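Local coordinates for protein sugar phosphate isomerase/epimerase (Parabacteroides distasonis, PDB 3L23) that binds a magnesium ion within a xylose isomerase-like TIM barrel and probably acts as a sugar phosphate isomerase or epimerase, at residues K13-Q18 with Y272-E277; S78-V83 with K123-P128; A112-H117 with K154-A159; E229-H234 with E258-Q263; D245-G250 with Q278-R283. All coordinates share one frame; numbering follows the deposited sequence.

How the interactions relate
Interactions 1 and 2 lie in the barrel wall, interaction 3 is a buried joint in the outer helical layer, and interactions 4 and 5 are only partly buried. Interactions 1 and 2 rest on backbone bonds between strands and touch where Gln18 packs on His79; Glu275 of interaction 1 binds the magnesium itself, whereas His79 of interaction 2 packs beside its ligands. Interaction 3 backs interaction 2: helix 103-119 links its two strands, and His117 reaches Ser78. The 245-250 loop of interaction 5 leads into helix 257-267, the second helix of interaction 4; in these two, one hydrogen bond between side-chain amides, apolar contacts and a water replace the strand-to-strand backbone bonds. Interaction 5 also packs on Leu276 and Val274 of interaction 1.

Interaction 1: residues K13-Q18 with Y272-E277; sequences KEIGLQ and YFVELE. With MG (magnesium ion), chain B; EDO (1,2-ethanediol), chain F.
The seam that closes the TIM barrel runs between strand 16-18 and strand 272-274, where Gly16, Leu17 and Gln18 meet Phe273 and Val274. Two backbone bonds flank the Leu17-Val274 bridge: Val274 N gives its hydrogen to Gly16 O at 2.8 Å, and Gln18 N to Val274 O at 2.9 Å. The two short strand segments cross at 58°. Gly16 has no room for more than hydrogen, as a CB would run into Tyr272 O and Phe273 CD1. The Phe273 ring presents its edge to Leu17 N, 3.7 Å from Phe273 CD1. Ile15 CG2 lies 4.0 Å from Val274 CG2, and Leu17 CD1 packs on Val274 CG1. Tyr272 holds CG between its backbone N and carbonyl carbon (chi1 72°), which brings the ring obliquely across Ile15 with a 1,2-ethanediol over one face. A water accepts from Tyr272 OH at 2.8 Å and donates to Glu14 O. Next to Val274, Glu275 extends its chain and binds magnesium through OE1 at 2.0 Å, together with His165, Asp216, His242 and waters. First strand on last, with a metal ligand next in sequence to the bridged valine, is the layout of a xylose isomerase-like TIM barrel.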
# COMPACT_ATOMS: atom_id res chain seq x y z
N LYS A 13 -7.45 20.93 -1.78
CA LYS A 13 -6.29 20.08 -1.55
C LYS A 13 -6.48 18.80 -2.32
O LYS A 13 -7.62 18.33 -2.44
CB LYS A 13 -6.15 19.78 -0.07
CG LYS A 13 -5.95 21.01 0.79
CD LYS A 13 -5.62 20.68 2.24
CE LYS A 13 -5.74 21.90 3.15
NZ LYS A 13 -5.33 21.63 4.59
N GLU A 14 -5.38 18.24 -2.84
CA GLU A 14 -5.37 16.95 -3.48
C GLU A 14 -5.23 15.89 -2.40
O GLU A 14 -4.22 15.89 -1.69
CB GLU A 14 -4.19 16.84 -4.40
CG GLU A 14 -4.34 17.64 -5.65
CD GLU A 14 -4.42 16.72 -6.83
OE1 GLU A 14 -5.51 16.09 -7.05
OE2 GLU A 14 -3.36 16.61 -7.52
N ILE A 15 -6.20 14.99 -2.30
CA ILE A 15 -6.20 13.95 -1.27
C ILE A 15 -6.47 12.59 -1.88
O ILE A 15 -7.41 12.43 -2.65
CB ILE A 15 -7.27 14.24 -0.12
CG1 ILE A 15 -7.16 15.67 0.42
CG2 ILE A 15 -7.12 13.26 1.03
CD1 ILE A 15 -8.26 16.10 1.38
N GLY A 16 -5.62 11.62 -1.55
CA GLY A 16 -5.83 10.27 -2.00
C GLY A 16 -6.55 9.41 -1.01
O GLY A 16 -6.46 9.64 0.21
N LEU A 17 -7.22 8.37 -1.52
CA LEU A 17 -7.91 7.37 -0.69
C LEU A 17 -7.58 5.94 -1.11
O LEU A 17 -7.70 5.59 -2.30
CB LEU A 17 -9.44 7.51 -0.79
CG LEU A 17 -10.37 6.68 0.10
CD1 LEU A 17 -10.10 6.85 1.62
CD2 LEU A 17 -11.87 6.94 -0.22
N GLN A 18 -7.20 5.11 -0.14
CA GLN A 18 -7.09 3.68 -0.37
C GLN A 18 -8.51 3.15 -0.19
O GLN A 18 -9.10 3.18 0.92
CB GLN A 18 -6.06 3.06 0.57
CG GLN A 18 -6.12 1.56 0.78
CD GLN A 18 -6.22 0.74 -0.48
OE1 GLN A 18 -7.27 0.20 -0.76
NE2 GLN A 18 -5.11 0.62 -1.24
N TYR A 272 0.16 10.49 -1.45
CA TYR A 272 -0.25 9.79 -0.27
C TYR A 272 -1.69 9.35 -0.40
O TYR A 272 -2.47 9.92 -1.19
CB TYR A 272 -0.04 10.61 1.01
CG TYR A 272 -1.00 11.77 1.18
CD1 TYR A 272 -2.26 11.61 1.75
CD2 TYR A 272 -0.65 13.04 0.79
CE1 TYR A 272 -3.12 12.67 1.92
CE2 TYR A 272 -1.53 14.09 0.94
CZ TYR A 272 -2.76 13.90 1.54
OH TYR A 272 -3.65 14.95 1.70
N PHE A 273 -2.02 8.32 0.37
CA PHE A 273 -3.38 7.78 0.47
C PHE A 273 -3.85 7.64 1.91
O PHE A 273 -3.14 7.11 2.78
CB PHE A 273 -3.48 6.44 -0.23
CG PHE A 273 -3.06 6.52 -1.66
CD1 PHE A 273 -3.92 7.05 -2.59
CD2 PHE A 273 -1.76 6.24 -2.03
CE1 PHE A 273 -3.53 7.20 -3.91
CE2 PHE A 273 -1.35 6.36 -3.34
CZ PHE A 273 -2.24 6.88 -4.30
N VAL A 274 -5.05 8.15 2.15
CA VAL A 274 -5.76 7.93 3.40
C VAL A 274 -6.18 6.49 3.54
O VAL A 274 -6.70 5.87 2.60
CB VAL A 274 -7.05 8.85 3.50
CG1 VAL A 274 -8.00 8.37 4.61
CG2 VAL A 274 -6.63 10.30 3.64
N GLU A 275 -5.99 5.94 4.74
CA GLU A 275 -6.47 4.62 5.06
C GLU A 275 -7.20 4.61 6.39
O GLU A 275 -6.79 5.30 7.34
CB GLU A 275 -5.31 3.64 5.09
CG GLU A 275 -5.81 2.25 5.39
CD GLU A 275 -4.75 1.20 5.21
OE1 GLU A 275 -3.57 1.49 5.32
OE2 GLU A 275 -5.13 0.04 4.97
N LEU A 276 -8.30 3.84 6.45
CA LEU A 276 -9.10 3.71 7.66
C LEU A 276 -9.49 2.24 7.83
O LEU A 276 -10.09 1.68 6.93
CB LEU A 276 -10.35 4.60 7.56
CG LEU A 276 -11.29 4.61 8.73
CD1 LEU A 276 -10.59 5.30 9.90
CD2 LEU A 276 -12.65 5.23 8.37
N GLU A 277 -9.14 1.62 8.94
CA GLU A 277 -9.57 0.24 9.15
C GLU A 277 -10.98 0.24 9.74
O GLU A 277 -11.60 1.30 9.86
CB GLU A 277 -8.49 -0.63 9.88
CG GLU A 277 -8.14 -0.39 11.30
CD GLU A 277 -6.90 -1.24 11.64
OE1 GLU A 277 -6.99 -2.49 11.61
OE2 GLU A 277 -5.82 -0.65 11.87
MG MG B . -1.79 0.74 4.84
C1 EDO F . -2.50 12.84 -2.46
O1 EDO F . -1.86 11.78 -3.20
C2 EDO F . -1.64 14.08 -2.45
O2 EDO F . -1.53 14.53 -3.79
O HOH W 1 -3.01 17.22 0.21
O HOH W 2 -3.02 -0.70 3.43
O HOH W 3 -2.13 -0.92 6.13

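Interaction 2: residues S78-V83 with K123-P128; sequences SHVNPV and KYLIQP
Strands 74-79 and 124-127 run parallel, with His79 bridged to Ile126 at a CA-CA distance of 5.0 Å. They are neighbouring staves of the TIM barrel. Ile126 N donates to Ser78 O and Val80 N to Ile126 O, each at 2.9 Å and each donor nearly along the C=O axis; Ser78 N to Tyr124 O is weak. A CA-H...O contact from Gln127 CA to Val80 O continues the pairing. On one face of the sheet the His79 ring lies against Pro128, whose CB stands over a ring face 3.3 Å from His79 ND1, while Ile126 CG2 meets the CD2 side of the ring at 3.9 Å. With CG anti to the carbonyl carbon (chi1 -86°), the ring leans to Pro128 and sends NE2 to Glu214; it also meets the magnesium ligand His165 edge-to-face and the ring of a second ligand, His242, at a shallow angle. Replacing His79 with an alanine would probably leave Glu214 without this N-H partner and open a gap beside Pro128 and the two metal-binding histidines. In the direction of helix 103-119, Val80 CG2 crosses Leu125 CD1 at 3.7 Å, roughly at right angles. Beyond the strands, Asn81 reaches back to the ring of Pro128, its OD1 lying 3.2 Å from Pro128 CD.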
# COMPACT_ATOMS: atom_id res chain seq x y z
N SER A 78 -2.46 0.89 -7.04
CA SER A 78 -3.21 -0.34 -6.78
C SER A 78 -2.41 -1.31 -5.90
O SER A 78 -1.23 -1.51 -6.15
CB SER A 78 -3.59 -1.03 -8.10
OG SER A 78 -4.34 -2.22 -7.93
N HIS A 79 -3.11 -1.92 -4.94
CA HIS A 79 -2.61 -2.95 -4.05
C HIS A 79 -2.98 -4.30 -4.55
O HIS A 79 -4.13 -4.62 -4.71
CB HIS A 79 -3.19 -2.82 -2.64
CG HIS A 79 -2.44 -1.89 -1.77
ND1 HIS A 79 -2.53 -1.92 -0.40
CD2 HIS A 79 -1.56 -0.91 -2.08
CE1 HIS A 79 -1.74 -0.99 0.10
NE2 HIS A 79 -1.15 -0.36 -0.89
N VAL A 80 -1.97 -5.13 -4.79
CA VAL A 80 -2.21 -6.45 -5.29
C VAL A 80 -1.26 -7.44 -4.61
O VAL A 80 -0.15 -7.08 -4.22
CB VAL A 80 -1.98 -6.53 -6.82
CG1 VAL A 80 -2.98 -5.60 -7.56
CG2 VAL A 80 -0.52 -6.19 -7.17
N ASN A 81 -1.69 -8.68 -4.45
CA ASN A 81 -0.84 -9.70 -3.86
C ASN A 81 -0.75 -10.94 -4.76
O ASN A 81 -1.81 -11.41 -5.20
CB ASN A 81 -1.42 -10.16 -2.52
CG ASN A 81 -1.22 -9.18 -1.41
OD1 ASN A 81 -0.07 -8.82 -1.02
ND2 ASN A 81 -2.34 -8.70 -0.90
N PRO A 82 0.46 -11.46 -5.03
CA PRO A 82 0.57 -12.69 -5.82
C PRO A 82 -0.28 -13.86 -5.35
O PRO A 82 -0.31 -14.21 -4.15
CB PRO A 82 2.06 -13.05 -5.70
CG PRO A 82 2.72 -11.73 -5.55
CD PRO A 82 1.79 -10.89 -4.75
N VAL A 83 -0.97 -14.46 -6.32
CA VAL A 83 -1.79 -15.63 -6.09
C VAL A 83 -1.54 -16.64 -7.18
O VAL A 83 -1.12 -16.29 -8.28
CB VAL A 83 -3.33 -15.33 -6.08
CG1 VAL A 83 -3.75 -14.49 -4.85
CG2 VAL A 83 -3.76 -14.68 -7.38
N LYS A 123 -0.23 4.50 -12.10
CA LYS A 123 1.18 4.90 -11.95
C LYS A 123 2.02 3.96 -11.08
O LYS A 123 3.20 3.69 -11.40
CB LYS A 123 1.26 6.34 -11.43
CG LYS A 123 2.66 6.76 -11.05
CD LYS A 123 2.78 8.22 -10.78
CE LYS A 123 4.23 8.59 -10.55
NZ LYS A 123 4.44 10.07 -10.52
N TYR A 124 1.42 3.54 -9.95
CA TYR A 124 2.05 2.62 -9.00
C TYR A 124 1.32 1.29 -8.91
O TYR A 124 0.09 1.26 -8.89
CB TYR A 124 2.04 3.24 -7.61
CG TYR A 124 2.64 4.63 -7.49
CD1 TYR A 124 3.99 4.81 -7.41
CD2 TYR A 124 1.83 5.75 -7.41
CE1 TYR A 124 4.55 6.05 -7.25
CE2 TYR A 124 2.36 7.02 -7.27
CZ TYR A 124 3.73 7.16 -7.18
OH TYR A 124 4.27 8.42 -7.05
N LEU A 125 2.10 0.21 -8.82
CA LEU A 125 1.62 -1.15 -8.57
C LEU A 125 2.40 -1.64 -7.34
O LEU A 125 3.64 -1.68 -7.36
CB LEU A 125 1.87 -2.04 -9.79
CG LEU A 125 1.21 -3.42 -9.74
CD1 LEU A 125 -0.29 -3.34 -9.55
CD2 LEU A 125 1.58 -4.24 -11.01
N ILE A 126 1.66 -1.99 -6.28
CA ILE A 126 2.25 -2.17 -4.94
C ILE A 126 1.76 -3.46 -4.28
O ILE A 126 0.58 -3.77 -4.32
CB ILE A 126 1.90 -0.96 -4.03
CG1 ILE A 126 2.55 0.33 -4.57
CG2 ILE A 126 2.31 -1.21 -2.58
CD1 ILE A 126 2.15 1.67 -3.94
N GLN A 127 2.70 -4.23 -3.73
CA GLN A 127 2.42 -5.42 -2.92
C GLN A 127 2.34 -4.98 -1.45
O GLN A 127 3.30 -4.41 -0.94
CB GLN A 127 3.51 -6.47 -3.07
CG GLN A 127 3.25 -7.65 -2.17
CD GLN A 127 4.20 -8.77 -2.46
OE1 GLN A 127 4.64 -8.93 -3.61
NE2 GLN A 127 4.51 -9.56 -1.43
N PRO A 128 1.18 -5.19 -0.80
CA PRO A 128 1.02 -4.75 0.61
C PRO A 128 1.17 -5.79 1.70
O PRO A 128 1.17 -5.40 2.88
CB PRO A 128 -0.42 -4.25 0.61
CG PRO A 128 -1.11 -5.26 -0.27
CD PRO A 128 -0.11 -5.62 -1.37

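Interaction 3: residues A112-H117 with K154-A159; sequences ATAADH and KAEGIA. With EDO (1,2-ethanediol), chain E.
Ala114, Ala115 and His117 of helix 103-119 meet Glu156 and Ile158 at the end of helix 136-155, joining two successive helices of the TIM barrel's outer layer. The contact is van der Waals packing. Ala114 CB lies 3.7 Å from Glu156 CB, and the bent Glu156 chain lays its OE1 3.6 Å from Ala115 CB. Ile158 CD1 touches both Ala114 O and His117 CB, 3.6 Å from the latter. Cutting Glu156 back to a glycine would probably bare the Ala114 and Ala115 methyls on this side and open a gap between the helices. The polar bonds lie within the segments or reach the barrel wall. Gly157 closes helix 136-155 in a Schellman motif; its positive phi suits glycine, and it turns the chain to bring Ile158 inward. In the other helix, His117 NE2 is bonded to Ser78 OG of the barrel wall, which helps fix the ring. Thr113 O takes two hydrogens, from His117 N and from His117 ND1, the latter bond being 2.8 Å long and lying in the imidazole plane.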
# COMPACT_ATOMS: atom_id res chain seq x y z
N ALA A 112 0.85 -10.67 -15.90
CA ALA A 112 -0.59 -10.49 -16.18
C ALA A 112 -1.17 -9.29 -15.44
O ALA A 112 -1.94 -8.52 -15.99
CB ALA A 112 -1.33 -11.73 -15.80
N THR A 113 -0.82 -9.15 -14.16
CA THR A 113 -1.31 -8.05 -13.35
C THR A 113 -0.78 -6.69 -13.82
O THR A 113 -1.55 -5.72 -13.91
CB THR A 113 -0.94 -8.34 -11.88
OG1 THR A 113 -1.51 -9.61 -11.55
CG2 THR A 113 -1.43 -7.23 -10.92
N ALA A 114 0.50 -6.60 -14.13
CA ALA A 114 1.10 -5.36 -14.60
C ALA A 114 0.52 -4.95 -15.97
O ALA A 114 0.24 -3.76 -16.19
CB ALA A 114 2.64 -5.49 -14.68
N ALA A 115 0.30 -5.93 -16.85
CA ALA A 115 -0.33 -5.67 -18.14
C ALA A 115 -1.70 -5.02 -17.96
O ALA A 115 -2.00 -4.02 -18.62
CB ALA A 115 -0.44 -6.95 -18.98
N ASP A 116 -2.50 -5.56 -17.03
CA ASP A 116 -3.81 -4.99 -16.69
C ASP A 116 -3.70 -3.59 -16.14
O ASP A 116 -4.47 -2.72 -16.51
CB ASP A 116 -4.58 -5.90 -15.70
CG ASP A 116 -5.37 -7.04 -16.39
OD1 ASP A 116 -5.44 -7.08 -17.64
OD2 ASP A 116 -5.95 -7.88 -15.67
N HIS A 117 -2.74 -3.37 -15.25
CA HIS A 117 -2.60 -2.04 -14.62
C HIS A 117 -2.04 -0.99 -15.58
O HIS A 117 -2.36 0.19 -15.41
CB HIS A 117 -1.83 -2.13 -13.32
CG HIS A 117 -2.65 -2.72 -12.23
ND1 HIS A 117 -2.87 -4.08 -12.11
CD2 HIS A 117 -3.34 -2.15 -11.22
CE1 HIS A 117 -3.65 -4.31 -11.07
NE2 HIS A 117 -3.96 -3.16 -10.52
N LYS A 154 8.02 -3.35 -15.14
CA LYS A 154 8.47 -2.28 -16.05
C LYS A 154 8.32 -2.66 -17.51
O LYS A 154 8.00 -1.81 -18.36
CB LYS A 154 9.92 -1.88 -15.76
CG LYS A 154 10.14 -1.20 -14.43
CD LYS A 154 11.49 -0.52 -14.37
CE LYS A 154 11.77 0.09 -13.00
NZ LYS A 154 13.01 0.92 -13.02
N ALA A 155 8.54 -3.95 -17.81
CA ALA A 155 8.45 -4.49 -19.19
C ALA A 155 7.02 -4.48 -19.72
O ALA A 155 6.82 -4.54 -20.94
CB ALA A 155 9.02 -5.89 -19.24
N GLU A 156 6.04 -4.48 -18.82
CA GLU A 156 4.63 -4.34 -19.17
C GLU A 156 4.19 -2.88 -19.26
O GLU A 156 3.03 -2.60 -19.62
CB GLU A 156 3.74 -5.11 -18.18
CG GLU A 156 3.95 -6.60 -18.23
CD GLU A 156 3.81 -7.18 -19.62
OE1 GLU A 156 2.86 -6.78 -20.32
OE2 GLU A 156 4.65 -8.02 -20.02
N GLY A 157 5.06 -1.94 -18.90
CA GLY A 157 4.75 -0.53 -19.08
C GLY A 157 4.55 0.34 -17.87
O GLY A 157 4.14 1.48 -18.02
N ILE A 158 4.83 -0.18 -16.67
CA ILE A 158 4.70 0.59 -15.44
C ILE A 158 6.11 0.96 -14.97
O ILE A 158 6.79 0.17 -14.34
CB ILE A 158 3.92 -0.21 -14.38
CG1 ILE A 158 2.52 -0.57 -14.94
CG2 ILE A 158 3.77 0.58 -13.09
CD1 ILE A 158 1.62 -1.33 -13.97
N ALA A 159 6.53 2.17 -15.33
CA ALA A 159 7.91 2.60 -15.19
C ALA A 159 8.41 2.66 -13.76
O ALA A 159 9.61 2.59 -13.51
CB ALA A 159 8.09 3.95 -15.83
C1 EDO E . -4.17 -12.37 -11.76
O1 EDO E . -3.67 -11.49 -12.76
C2 EDO E . -5.01 -11.53 -10.83
O2 EDO E . -5.99 -12.31 -10.15

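Interaction 4: residues E229-H234 with E258-Q263; sequences EYMQKH and EMIFKQ
Gln232 and Gln263 join their side-chain amides across the gap between two helices: Gln232 NE2 donates to Gln263 OE1 at 2.9 Å, with a nearly straight N-H...O angle of 167°. The acceptor lies in the plane of the Gln232 amide, whereas the donor stands well above that of Gln263, and the two planes are 75° apart. Gln263 starts with CG anti to its backbone N (chi1 -167°) and then bends, which brings its amide against the extended chain of Gln232, Gln263 CD 3.5 Å from Gln232 CG. Deeper in, selenomethionine Met231 slides past Gln263 in the opposite direction, its CB 3.7 Å from Gln263 CG. The Met231 methyl CE approaches Ile260 in the conformer described, but a second conformer makes this contact doubtful. The helices, 227-233 and 257-267, are consecutive members of the TIM barrel's outer layer, running almost parallel with short-segment axes 10.4 Å apart. Asn267, one turn after Gln263, ties both sides: its OD1 takes a bond from Gln263 NE2 and its ND2 gives one to Met231 O. Toward the barrel wall, Met231 packs on Leu241 and Ile260 on Ile243, both of strand 238-243.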
# COMPACT_ATOMS: atom_id res chain seq x y z
N GLU A 229 11.96 9.33 11.17
CA GLU A 229 13.34 8.86 11.08
C GLU A 229 13.60 8.05 9.81
O GLU A 229 14.66 8.20 9.19
CB GLU A 229 13.70 8.00 12.30
CG GLU A 229 15.11 7.43 12.27
CD GLU A 229 15.42 6.44 13.43
OE1 GLU A 229 14.49 5.96 14.14
OE2 GLU A 229 16.64 6.16 13.59
N TYR A 230 12.68 7.17 9.44
CA TYR A 230 12.82 6.38 8.21
C TYR A 230 12.87 7.27 6.97
O TYR A 230 13.71 7.07 6.07
CB TYR A 230 11.72 5.29 8.08
CG TYR A 230 12.23 3.98 8.62
CD1 TYR A 230 13.05 3.17 7.87
CD2 TYR A 230 11.94 3.59 9.94
CE1 TYR A 230 13.57 1.97 8.40
CE2 TYR A 230 12.46 2.45 10.46
CZ TYR A 230 13.29 1.64 9.69
OH TYR A 230 13.81 0.49 10.28
N MSE A 231 11.96 8.23 6.87
CA MSE A 231 11.99 9.19 5.75
C MSE A 231 13.31 10.00 5.72
O MSE A 231 13.86 10.26 4.66
CB MSE A 231 10.78 10.15 5.80
CG MSE A 231 9.54 9.58 5.18
SE MSE A 231 8.10 10.89 5.19
CE MSE A 231 7.53 10.76 7.06
N GLN A 232 13.83 10.37 6.88
CA GLN A 232 15.10 11.13 6.93
C GLN A 232 16.27 10.27 6.50
O GLN A 232 17.18 10.74 5.82
CB GLN A 232 15.35 11.71 8.32
CG GLN A 232 14.36 12.82 8.70
CD GLN A 232 14.40 13.21 10.20
OE1 GLN A 232 15.20 12.70 10.96
NE2 GLN A 232 13.56 14.15 10.59
N LYS A 233 16.26 9.01 6.92
CA LYS A 233 17.37 8.08 6.62
C LYS A 233 17.34 7.55 5.21
O LYS A 233 18.40 7.37 4.59
CB LYS A 233 17.38 6.89 7.60
CG LYS A 233 17.92 7.19 8.99
N HIS A 234 16.15 7.30 4.67
CA HIS A 234 15.97 6.69 3.34
C HIS A 234 15.09 7.51 2.41
O HIS A 234 14.13 6.99 1.81
CB HIS A 234 15.38 5.26 3.53
CG HIS A 234 16.22 4.37 4.39
ND1 HIS A 234 17.36 3.75 3.93
CD2 HIS A 234 16.13 4.05 5.70
CE1 HIS A 234 17.93 3.08 4.91
NE2 HIS A 234 17.19 3.21 6.00
N GLU A 258 1.53 16.46 12.04
CA GLU A 258 2.23 17.69 11.66
C GLU A 258 3.66 17.37 11.24
O GLU A 258 4.11 17.83 10.20
CB GLU A 258 2.19 18.73 12.79
CG GLU A 258 2.86 20.06 12.42
CD GLU A 258 2.73 21.11 13.50
OE1 GLU A 258 2.15 20.84 14.58
OE2 GLU A 258 3.21 22.24 13.25
N MSE A 259 4.37 16.58 12.04
CA MSE A 259 5.75 16.21 11.72
C MSE A 259 5.83 15.29 10.52
O MSE A 259 6.74 15.41 9.71
CB MSE A 259 6.45 15.59 12.97
CG MSE A 259 7.91 15.37 12.84
SE MSE A 259 8.91 17.05 12.83
CE MSE A 259 9.89 16.64 11.14
N ILE A 260 4.90 14.33 10.42
CA ILE A 260 4.85 13.43 9.28
C ILE A 260 4.70 14.23 7.97
O ILE A 260 5.45 14.01 7.03
CB ILE A 260 3.74 12.39 9.43
CG1 ILE A 260 4.17 11.37 10.47
CG2 ILE A 260 3.43 11.69 8.11
CD1 ILE A 260 3.04 10.46 10.93
N PHE A 261 3.75 15.17 7.92
CA PHE A 261 3.58 15.97 6.69
C PHE A 261 4.75 16.92 6.42
O PHE A 261 5.14 17.10 5.27
CB PHE A 261 2.27 16.73 6.69
CG PHE A 261 1.12 15.91 6.21
CD1 PHE A 261 0.39 15.07 7.11
CD2 PHE A 261 0.79 15.89 4.86
CE1 PHE A 261 -0.66 14.28 6.66
CE2 PHE A 261 -0.26 15.11 4.42
CZ PHE A 261 -0.98 14.31 5.31
N LYS A 262 5.31 17.51 7.46
CA LYS A 262 6.48 18.35 7.30
C LYS A 262 7.58 17.55 6.61
O LYS A 262 8.22 18.02 5.63
CB LYS A 262 6.95 18.85 8.65
CG LYS A 262 8.23 19.65 8.60
CD LYS A 262 8.44 20.42 9.87
CE LYS A 262 9.89 20.79 10.02
NZ LYS A 262 10.05 21.75 11.13
N GLN A 263 7.80 16.35 7.11
CA GLN A 263 8.85 15.52 6.57
C GLN A 263 8.52 15.05 5.14
O GLN A 263 9.41 14.97 4.29
CB GLN A 263 9.16 14.31 7.49
CG GLN A 263 10.46 13.63 7.09
CD GLN A 263 11.69 14.51 7.28
OE1 GLN A 263 11.89 15.10 8.38
NE2 GLN A 263 12.50 14.66 6.22

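Interaction 5: residues D245-G250 with Q278-R283; sequences DRAVFG and QMPDGR
Val248 and selenomethionine Met279 meet obliquely, Val248 CG2 resting 3.8 Å from Met279 CE. Bends at chi2 and chi3 of Met279 curl SE and CE back to the valine. Arg283 comes across Val248 at about a right angle, its NH1 4.0 Å from Val248 CG2, while the guanidinium itself is engaged in a salt bridge with Asp291 of helix 285-298. Next along, the Ala247 methyl points to the ring of Pro280, with Ala247 CB 4.0 Å from Pro280 CD. These residues belong to two neighbouring loops of the TIM barrel, one leading from strand 238-243 to helix 257-267, the other from strand 272-274 to helix 285-298. Water 4 joins their backbones, donating to Arg246 O at 2.8 Å and, more loosely, to Gln278 O. Asp245 braces the first loop, its carboxylate taking two backbone hydrogens: OD1 from Arg246 N and OD2 from Gly250 N, each at 2.8 Å. In the second, Gln278 folds over so that NE2 donates to a lone pair of Met279 O.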
# COMPACT_ATOMS: atom_id res chain seq x y z
N ASP A 245 -4.36 6.39 11.12
CA ASP A 245 -4.34 6.50 12.59
C ASP A 245 -5.00 5.20 13.09
O ASP A 245 -5.26 4.29 12.29
CB ASP A 245 -5.11 7.78 13.02
CG ASP A 245 -4.69 8.32 14.39
OD1 ASP A 245 -4.29 7.54 15.30
OD2 ASP A 245 -4.86 9.56 14.59
N ARG A 246 -5.26 5.09 14.39
CA ARG A 246 -6.02 3.96 14.93
C ARG A 246 -7.40 3.91 14.28
O ARG A 246 -7.89 2.82 13.87
CB ARG A 246 -6.14 4.10 16.43
CG ARG A 246 -7.05 3.12 17.15
CD ARG A 246 -6.80 1.68 16.85
NE ARG A 246 -5.43 1.23 17.15
CZ ARG A 246 -4.99 0.77 18.32
NH1 ARG A 246 -5.75 0.71 19.40
NH2 ARG A 246 -3.73 0.36 18.39
N ALA A 247 -8.03 5.08 14.18
CA ALA A 247 -9.34 5.25 13.53
C ALA A 247 -9.39 6.63 12.90
O ALA A 247 -8.55 6.93 12.07
CB ALA A 247 -10.48 5.02 14.51
N VAL A 248 -10.34 7.49 13.26
CA VAL A 248 -10.35 8.82 12.67
C VAL A 248 -9.08 9.60 13.06
O VAL A 248 -8.66 9.60 14.23
CB VAL A 248 -11.63 9.61 13.07
CG1 VAL A 248 -11.51 11.05 12.60
CG2 VAL A 248 -12.85 8.86 12.49
N PHE A 249 -8.49 10.26 12.06
CA PHE A 249 -7.27 11.02 12.26
C PHE A 249 -7.37 11.98 13.43
O PHE A 249 -8.36 12.73 13.59
CB PHE A 249 -6.89 11.84 11.04
CG PHE A 249 -6.60 11.06 9.79
CD1 PHE A 249 -6.37 9.68 9.79
CD2 PHE A 249 -6.53 11.73 8.61
CE1 PHE A 249 -6.09 9.02 8.62
CE2 PHE A 249 -6.22 11.09 7.44
CZ PHE A 249 -5.97 9.76 7.43
N GLY A 250 -6.34 11.95 14.28
CA GLY A 250 -6.25 12.86 15.40
C GLY A 250 -7.00 12.52 16.66
O GLY A 250 -6.93 13.25 17.61
N GLN A 278 -11.53 -0.94 10.02
CA GLN A 278 -12.87 -1.06 10.52
C GLN A 278 -13.13 -0.15 11.71
O GLN A 278 -12.37 -0.15 12.68
CB GLN A 278 -13.12 -2.51 10.93
CG GLN A 278 -14.39 -2.74 11.65
CD GLN A 278 -15.60 -2.41 10.84
OE1 GLN A 278 -15.72 -2.84 9.69
NE2 GLN A 278 -16.56 -1.68 11.44
N MSE A 279 -14.17 0.66 11.62
CA MSE A 279 -14.50 1.55 12.73
C MSE A 279 -14.80 0.75 13.99
O MSE A 279 -15.54 -0.24 13.95
CB MSE A 279 -15.65 2.48 12.34
CG MSE A 279 -15.28 3.55 11.30
SE MSE A 279 -14.05 4.88 11.91
CE MSE A 279 -15.33 5.99 12.86
N PRO A 280 -14.19 1.13 15.12
CA PRO A 280 -14.40 0.39 16.36
C PRO A 280 -15.65 0.77 17.14
O PRO A 280 -16.00 0.08 18.11
CB PRO A 280 -13.18 0.79 17.20
CG PRO A 280 -12.93 2.19 16.84
CD PRO A 280 -13.27 2.27 15.32
N ASP A 281 -16.33 1.84 16.72
CA ASP A 281 -17.43 2.43 17.49
C ASP A 281 -18.84 2.34 16.86
O ASP A 281 -19.74 3.10 17.23
CB ASP A 281 -17.07 3.90 17.77
CG ASP A 281 -16.84 4.72 16.51
OD1 ASP A 281 -17.01 4.17 15.41
OD2 ASP A 281 -16.46 5.91 16.64
N GLY A 282 -19.03 1.44 15.91
CA GLY A 282 -20.35 1.21 15.32
C GLY A 282 -20.70 2.11 14.14
O GLY A 282 -21.78 1.96 13.54
N ARG A 283 -19.84 3.06 13.83
CA ARG A 283 -20.05 3.98 12.74
C ARG A 283 -19.71 3.31 11.41
O ARG A 283 -18.94 2.34 11.36
CB ARG A 283 -19.22 5.23 12.93
CG ARG A 283 -19.47 6.06 14.20
CD ARG A 283 -18.52 7.21 14.28
NE ARG A 283 -18.83 8.24 13.29
CZ ARG A 283 -18.00 9.18 12.84
NH1 ARG A 283 -16.72 9.23 13.20
NH2 ARG A 283 -18.43 10.04 11.96
O HOH W 4 -10.16 1.24 14.28